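Local coordinates for protein alpha-fucosidase (Bifidobacterium bifidum, PDB 2EAB) that probably hydrolyses alpha-1,2-linked L-fucose residues of glycans, this chain being the catalytic portion of a much longer, probably membrane-attached protein, at residues A[413-418]-A[761-766]; A[571-576]-A[653-658]; A[844-849]-A[881-886]. All blocks are in the same frame, centred on the assembly; numbering follows the deposited sequence.

After the N-terminal beta-rich region, the chain enters the helical catalytic domain, where 413-418 opens interaction 1. Well inside the 342-residue excursion that follows, interaction 2 joins the short strand 572-574, with the start of helix 577-596, to the loop 653-658, closing a smaller loop of 76 residues. Interaction 1 closes at 761-766, just before helix 767-780, so interaction 2 is nested within it, although their nearest atoms are about 16 Å apart. Interaction 3 follows in series: in the C-terminal domain, 844-849 pairs with 881-886 after 31 intervening residues. One contact thus joins two loops and one a strand end to a loop, both in the catalytic domain, while the third builds a sheet in its beta neighbour.

Interaction 1 (A[413-418]-A[761-766]); sequences TPWGSD and HAPFQI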
# COMPACT_ATOMS: atom_id res chain seq x y z
N THR A 413 12.68 -3.84 -14.93
CA THR A 413 11.86 -3.11 -13.96
C THR A 413 12.20 -3.61 -12.57
O THR A 413 12.16 -4.82 -12.33
CB THR A 413 10.38 -3.29 -14.28
OG1 THR A 413 10.12 -2.67 -15.55
CG2 THR A 413 9.49 -2.66 -13.22
N PRO A 414 12.55 -2.69 -11.64
CA PRO A 414 13.04 -3.14 -10.33
C PRO A 414 11.98 -3.91 -9.57
O PRO A 414 10.85 -3.43 -9.40
CB PRO A 414 13.38 -1.82 -9.62
CG PRO A 414 12.55 -0.79 -10.29
CD PRO A 414 12.48 -1.22 -11.73
N TRP A 415 12.34 -5.12 -9.15
CA TRP A 415 11.41 -6.03 -8.46
C TRP A 415 10.13 -6.25 -9.26
O TRP A 415 9.08 -6.56 -8.69
CB TRP A 415 11.10 -5.56 -7.03
CG TRP A 415 12.31 -5.30 -6.19
CD1 TRP A 415 13.11 -6.22 -5.59
CD2 TRP A 415 12.85 -4.02 -5.86
NE1 TRP A 415 14.13 -5.59 -4.91
CE2 TRP A 415 13.99 -4.24 -5.05
CE3 TRP A 415 12.49 -2.70 -6.16
CZ2 TRP A 415 14.78 -3.19 -4.55
CZ3 TRP A 415 13.27 -1.66 -5.66
CH2 TRP A 415 14.39 -1.91 -4.86
N GLY A 416 10.22 -6.08 -10.58
CA GLY A 416 9.08 -6.27 -11.47
C GLY A 416 7.91 -5.33 -11.27
O GLY A 416 6.85 -5.54 -11.85
N SER A 417 8.09 -4.29 -10.45
CA SER A 417 7.00 -3.42 -9.99
C SER A 417 5.81 -4.27 -9.55
O SER A 417 4.65 -4.01 -9.89
CB SER A 417 6.60 -2.40 -11.07
OG SER A 417 5.69 -1.45 -10.54
N ASP A 418 6.12 -5.31 -8.78
CA ASP A 418 5.18 -6.39 -8.51
C ASP A 418 4.35 -6.17 -7.23
O ASP A 418 4.25 -5.04 -6.72
CB ASP A 418 5.92 -7.75 -8.51
CG ASP A 418 6.86 -7.94 -7.33
OD1 ASP A 418 6.87 -7.07 -6.43
OD2 ASP A 418 7.58 -8.97 -7.28
N HIS A 761 13.69 4.43 -2.69
CA HIS A 761 14.42 3.39 -1.98
C HIS A 761 15.96 3.55 -1.99
O HIS A 761 16.57 3.25 -0.97
CB HIS A 761 13.95 2.02 -2.52
CG HIS A 761 14.62 0.84 -1.88
ND1 HIS A 761 15.86 0.38 -2.27
CD2 HIS A 761 14.19 -0.02 -0.92
CE1 HIS A 761 16.18 -0.69 -1.56
NE2 HIS A 761 15.18 -0.96 -0.74
N ALA A 762 16.63 3.99 -3.07
CA ALA A 762 16.15 4.18 -4.43
C ALA A 762 16.02 2.82 -5.13
O ALA A 762 16.56 1.83 -4.64
CB ALA A 762 17.15 5.05 -5.19
N PRO A 763 15.30 2.76 -6.27
CA PRO A 763 14.61 3.81 -7.01
C PRO A 763 13.23 4.11 -6.41
O PRO A 763 12.94 3.72 -5.27
CB PRO A 763 14.48 3.19 -8.40
CG PRO A 763 14.27 1.74 -8.11
CD PRO A 763 15.19 1.46 -6.95
N PHE A 764 12.40 4.82 -7.18
CA PHE A 764 11.02 5.11 -6.79
C PHE A 764 10.33 3.84 -6.32
O PHE A 764 10.32 2.83 -7.03
CB PHE A 764 10.27 5.71 -7.98
CG PHE A 764 8.76 5.62 -7.89
CD1 PHE A 764 8.06 6.06 -6.76
CD2 PHE A 764 8.03 5.15 -8.97
CE1 PHE A 764 6.66 5.98 -6.71
CE2 PHE A 764 6.64 5.08 -8.94
CZ PHE A 764 5.95 5.49 -7.81
N GLN A 765 9.76 3.91 -5.11
CA GLN A 765 8.93 2.86 -4.53
C GLN A 765 7.79 3.58 -3.81
O GLN A 765 8.04 4.42 -2.94
CB GLN A 765 9.73 2.03 -3.53
CG GLN A 765 10.78 1.12 -4.18
CD GLN A 765 10.15 0.01 -4.99
OE1 GLN A 765 10.09 0.07 -6.22
NE2 GLN A 765 9.69 -1.02 -4.31
N ILE A 766 6.56 3.27 -4.18
CA ILE A 766 5.41 4.01 -3.66
C ILE A 766 5.10 3.69 -2.20
O ILE A 766 4.44 4.48 -1.50
CB ILE A 766 4.17 3.80 -4.56
CG1 ILE A 766 3.20 4.98 -4.44
CG2 ILE A 766 3.51 2.44 -4.29
CD1 ILE A 766 2.14 5.02 -5.53
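Pro414 meets Pro763 ring against ring, and this pairing begins a contact between two loops that is made mainly by side chains. The pyrrolidine rings slide past each other in opposite directions, with Pro414 CG 3.8 Å from Pro763 CG. Pro763 follows a cis peptide bond, and beyond the contact it also packs on Tyr39 and Gln48, so that the N-terminal region lies close behind this loop.

Trp415 comes next and makes the broadest contribution. Its CG stands anti to the carbonyl carbon (chi1 -53°), and the indole reaches across with its six-membered ring leading. The far edge of that ring is directed at the face of His761 in a T-shaped stack: the centroids of the Trp415 six-membered ring and the His761 ring lie 5.1 Å apart and the planes are turned by 70°. Trp415 CH2 sits over the rim of the imidazole rather than its centre, 3.8 Å from His761 ND1. At the neighbouring ring carbon, Trp415 CZ3 approaches Pro763 CD at 3.9 Å, and the flat amide of Gln765 lies aslant to the indole, its CD 3.6 Å from Trp415 CZ3.

From Trp415 through Ser417 the backbone takes positive phi values, winding tightly in the left-handed sense; successive bonds, Gly416 N to Thr413 O (2.9 Å), Ser417 N to Pro414 O and Asp418 N to Trp415 O, hold the turn that carries the indole.

The imidazole is itself steadied, because His761 ND1 donates to Ala762 O at 2.9 Å, the acceptor lying close to the ring plane. Polar bonds within the segments shape each loop, and Leu397 bonds the backbones of both Asp418 and Ile766. Chemically, then, the direct join consists of ring edges and apolar surfaces, specific in shape rather than in charge.

Interaction 2 (A[571-576]-A[653-658]); sequences LGTDGN and WYFEGA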
# COMPACT_ATOMS: atom_id res chain seq x y z
N LEU A 571 19.33 -18.97 8.48
CA LEU A 571 18.30 -19.18 7.48
C LEU A 571 17.06 -19.90 8.00
O LEU A 571 15.94 -19.60 7.58
CB LEU A 571 18.90 -19.99 6.32
CG LEU A 571 18.74 -19.52 4.88
CD1 LEU A 571 18.92 -18.01 4.74
CD2 LEU A 571 19.74 -20.25 4.01
N GLY A 572 17.25 -20.85 8.91
CA GLY A 572 16.16 -21.69 9.38
C GLY A 572 16.28 -22.00 10.86
O GLY A 572 17.08 -22.84 11.26
N THR A 573 15.48 -21.29 11.65
CA THR A 573 15.41 -21.53 13.09
C THR A 573 14.04 -22.13 13.44
O THR A 573 13.17 -22.25 12.58
CB THR A 573 15.65 -20.24 13.91
OG1 THR A 573 14.59 -19.31 13.66
CG2 THR A 573 16.97 -19.60 13.54
N ASP A 574 13.88 -22.51 14.71
CA ASP A 574 12.63 -23.09 15.17
C ASP A 574 11.64 -21.98 15.49
O ASP A 574 11.50 -21.53 16.63
CB ASP A 574 12.89 -23.99 16.38
CG ASP A 574 11.73 -24.91 16.69
OD1 ASP A 574 10.61 -24.69 16.18
OD2 ASP A 574 11.94 -25.88 17.46
N GLY A 575 10.96 -21.51 14.44
CA GLY A 575 10.11 -20.34 14.53
C GLY A 575 10.93 -19.09 14.78
O GLY A 575 12.16 -19.13 14.83
N ASN A 576 10.23 -17.97 14.93
CA ASN A 576 10.84 -16.70 15.31
C ASN A 576 9.73 -15.71 15.67
O ASN A 576 8.55 -15.98 15.45
CB ASN A 576 11.80 -16.15 14.24
CG ASN A 576 11.14 -15.93 12.89
OD1 ASN A 576 9.95 -15.63 12.79
ND2 ASN A 576 11.94 -16.05 11.83
N TRP A 653 14.77 -13.94 18.06
CA TRP A 653 14.75 -15.41 18.03
C TRP A 653 14.56 -15.94 19.43
O TRP A 653 15.01 -15.33 20.40
CB TRP A 653 16.05 -15.97 17.45
CG TRP A 653 16.33 -15.51 16.07
CD1 TRP A 653 15.88 -16.07 14.90
CD2 TRP A 653 17.10 -14.37 15.69
NE1 TRP A 653 16.34 -15.35 13.82
CE2 TRP A 653 17.09 -14.31 14.28
CE3 TRP A 653 17.82 -13.40 16.41
CZ2 TRP A 653 17.76 -13.30 13.58
CZ3 TRP A 653 18.48 -12.41 15.71
CH2 TRP A 653 18.45 -12.37 14.31
N TYR A 654 13.93 -17.10 19.55
CA TYR A 654 13.65 -17.67 20.87
C TYR A 654 14.87 -18.24 21.57
O TYR A 654 14.83 -18.47 22.79
CB TYR A 654 12.45 -18.64 20.83
CG TYR A 654 11.22 -17.90 20.37
CD1 TYR A 654 10.71 -16.85 21.14
CD2 TYR A 654 10.60 -18.19 19.16
CE1 TYR A 654 9.61 -16.12 20.72
CE2 TYR A 654 9.50 -17.46 18.73
CZ TYR A 654 9.01 -16.42 19.51
OH TYR A 654 7.92 -15.70 19.07
N PHE A 655 15.96 -18.46 20.83
CA PHE A 655 17.23 -18.85 21.46
C PHE A 655 18.09 -17.67 21.93
O PHE A 655 19.18 -17.86 22.47
CB PHE A 655 18.04 -19.84 20.60
CG PHE A 655 18.36 -19.37 19.19
CD1 PHE A 655 18.76 -18.07 18.92
CD2 PHE A 655 18.31 -20.28 18.13
CE1 PHE A 655 19.08 -17.67 17.62
CE2 PHE A 655 18.62 -19.89 16.84
CZ PHE A 655 19.00 -18.58 16.58
N GLU A 656 17.59 -16.45 21.72
CA GLU A 656 18.32 -15.23 22.05
C GLU A 656 18.42 -15.00 23.56
O GLU A 656 17.50 -15.32 24.30
CB GLU A 656 17.63 -14.05 21.37
CG GLU A 656 18.29 -12.69 21.50
CD GLU A 656 17.59 -11.64 20.66
OE1 GLU A 656 17.60 -10.45 21.05
OE2 GLU A 656 17.01 -12.00 19.61
N GLY A 657 19.55 -14.45 24.00
CA GLY A 657 19.72 -14.01 25.38
C GLY A 657 19.82 -12.50 25.38
O GLY A 657 18.81 -11.79 25.31
N ALA A 658 21.05 -11.99 25.46
CA ALA A 658 21.32 -10.59 25.22
C ALA A 658 21.14 -10.30 23.73
O ALA A 658 21.11 -11.23 22.91
CB ALA A 658 22.72 -10.22 25.67
O HOH W 1 14.60 -17.15 12.05
O HOH W 2 13.65 -18.35 17.04
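Asn576 and Tyr654 come together through backbone on one side and ring on the other: Tyr654 CE2 lies 3.5 Å from Asn576 C, with the phenol running on past the Asn576 carbonyl. The hydroxyl at the end of that ring is held by Pro641 O, and the ring also rests on Thr577 and Ser580 of helix 577-596.

The side chain of Asn576 turns away from this ring. Its OD1 accepts a hydrogen bond from the backbone N of Glu579, the N-cap bond of helix 577-596, while ND2 donates to a water, 2.9 Å from its oxygen. That water gives a hydrogen to Thr573 OG1 at 2.7 Å and accepts a weak bond from Trp653 NE1, drawing three side chains together at one point.

Thr573 contributes about as much as Trp653. With OG1 in the crowded position between backbone N and carbonyl carbon (chi1 65°), its hydroxyl can donate to Gly575 O at 2.7 Å as well as accept from the water, and it meets the indole of Trp653 at its edge. The methyl goes elsewhere: Thr573 CG2 packs on Phe655 CE2 at 3.7 Å. A second water links Gly575 O to Tyr654 N.

The arrangement is a helix N-cap: strand 572-574, at the margin of a small antiparallel sheet, passes through an inverse gamma turn at Asp574 into Asn576, which caps helix 577-596 beside the type I beta turn of 653-656.

Interaction 3 (A[844-849]-A[881-886]); sequences GKQAAV and LLVFDT
Ala847 and Phe884 face each other across a pair of antiparallel strands, the methyl of Ala847 lying over the face of the Phe884 ring. That ring leans over its neighbour: CG occupies the position between backbone N and carbonyl carbon (chi1 54°), which carries the ring across so that Ala847 CB stands over the centre of one face, 3.6 Å from the centroid of the Phe884 ring. This is a CH-pi contact. Val849 CG2 approaches the same ring obliquely, with Phe884 CE2 at 4.0 Å, and Leu839 of strand 833-841 packs on all three residues.

The opposite face of the sheet carries Ala848 and Val883, both packed on Tyr795. Here Gln846, extended beyond CG, lays its amide end across Val883, Gln846 NE2 being 3.4 Å from Val883 CG1. The same NE2 donates to a water that in turn donates to Asp885 OD1, bridging the exposed margin of the pair.

Between these faces the backbones are joined by reciprocal bonds at Ala847-Phe884 and Val849-Leu882, for example Ala847 N to Phe884 O at 2.8 Å. Past the regular ladder, a side chain takes over: Thr886 OG1 donates to Lys845 O at 2.6 Å from above the carbonyl plane, and also bonds Ser841 OG.

Ala848 bonds onward to Thr799, and Leu881 and Val883 to strand 871-874, placing the pair inside a mixed sheet. Its Ala847-Phe884 face packs on strand 833-841 of a second sheet, a layering consistent with a beta sandwich in the C-terminal domain.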
# COMPACT_ATOMS: atom_id res chain seq x y z
N GLY A 844 -22.74 3.67 15.77
CA GLY A 844 -23.37 3.64 17.09
C GLY A 844 -22.68 2.76 18.12
O GLY A 844 -23.30 2.37 19.12
N LYS A 845 -21.41 2.46 17.91
CA LYS A 845 -20.67 1.65 18.88
C LYS A 845 -20.32 2.48 20.11
O LYS A 845 -20.23 3.71 20.05
CB LYS A 845 -19.40 1.06 18.24
CG LYS A 845 -19.65 0.22 16.97
CD LYS A 845 -20.55 -1.00 17.21
CE LYS A 845 -21.10 -1.59 15.91
NZ LYS A 845 -20.06 -2.20 15.02
N GLN A 846 -20.13 1.81 21.24
CA GLN A 846 -19.70 2.48 22.46
C GLN A 846 -18.43 3.27 22.19
O GLN A 846 -17.50 2.76 21.57
CB GLN A 846 -19.44 1.47 23.56
CG GLN A 846 -19.01 2.11 24.86
CD GLN A 846 -18.65 1.10 25.91
OE1 GLN A 846 -17.76 0.26 25.72
NE2 GLN A 846 -19.33 1.17 27.04
N ALA A 847 -18.40 4.53 22.64
CA ALA A 847 -17.20 5.34 22.58
C ALA A 847 -16.34 5.16 23.82
O ALA A 847 -16.86 5.11 24.94
CB ALA A 847 -17.53 6.80 22.37
N ALA A 848 -15.04 5.04 23.61
CA ALA A 848 -14.06 4.98 24.69
C ALA A 848 -12.88 5.79 24.20
O ALA A 848 -12.21 5.40 23.23
CB ALA A 848 -13.67 3.54 24.99
N VAL A 849 -12.66 6.95 24.81
CA VAL A 849 -11.76 7.96 24.26
C VAL A 849 -10.65 8.32 25.24
O VAL A 849 -10.91 8.78 26.36
CB VAL A 849 -12.54 9.24 23.86
CG1 VAL A 849 -11.61 10.24 23.21
CG2 VAL A 849 -13.70 8.90 22.92
N LEU A 881 -9.95 7.10 30.27
CA LEU A 881 -10.84 7.19 29.12
C LEU A 881 -12.16 7.82 29.52
O LEU A 881 -12.63 7.65 30.66
CB LEU A 881 -11.15 5.81 28.53
CG LEU A 881 -10.05 4.81 28.22
CD1 LEU A 881 -10.69 3.58 27.61
CD2 LEU A 881 -9.02 5.37 27.27
N LEU A 882 -12.76 8.53 28.57
CA LEU A 882 -14.18 8.89 28.62
C LEU A 882 -14.96 7.81 27.89
O LEU A 882 -14.66 7.50 26.74
CB LEU A 882 -14.40 10.23 27.94
CG LEU A 882 -13.94 11.47 28.71
CD1 LEU A 882 -13.74 12.64 27.76
CD2 LEU A 882 -14.94 11.83 29.80
N VAL A 883 -15.95 7.24 28.57
CA VAL A 883 -16.74 6.15 28.01
C VAL A 883 -18.20 6.57 27.94
O VAL A 883 -18.79 6.96 28.95
CB VAL A 883 -16.60 4.86 28.86
CG1 VAL A 883 -17.45 3.73 28.28
CG2 VAL A 883 -15.14 4.43 28.94
N PHE A 884 -18.78 6.50 26.75
CA PHE A 884 -20.16 6.92 26.56
C PHE A 884 -20.84 6.18 25.42
O PHE A 884 -20.19 5.72 24.48
CB PHE A 884 -20.28 8.45 26.39
CG PHE A 884 -19.40 9.03 25.30
CD1 PHE A 884 -19.93 9.37 24.06
CD2 PHE A 884 -18.05 9.30 25.54
CE1 PHE A 884 -19.13 9.94 23.07
CE2 PHE A 884 -17.24 9.86 24.55
CZ PHE A 884 -17.78 10.18 23.32
N ASP A 885 -22.16 6.05 25.53
CA ASP A 885 -22.97 5.51 24.45
C ASP A 885 -22.99 6.48 23.29
O ASP A 885 -22.90 7.69 23.47
CB ASP A 885 -24.42 5.31 24.91
CG ASP A 885 -24.56 4.23 25.97
OD1 ASP A 885 -23.66 3.37 26.10
OD2 ASP A 885 -25.58 4.24 26.68
N THR A 886 -23.11 5.93 22.08
CA THR A 886 -23.32 6.77 20.91
C THR A 886 -24.46 6.24 20.06
O THR A 886 -24.91 5.10 20.22
CB THR A 886 -22.06 6.88 20.01
OG1 THR A 886 -21.86 5.65 19.30
CG2 THR A 886 -20.81 7.25 20.80
O HOH W 3 -21.33 3.12 27.57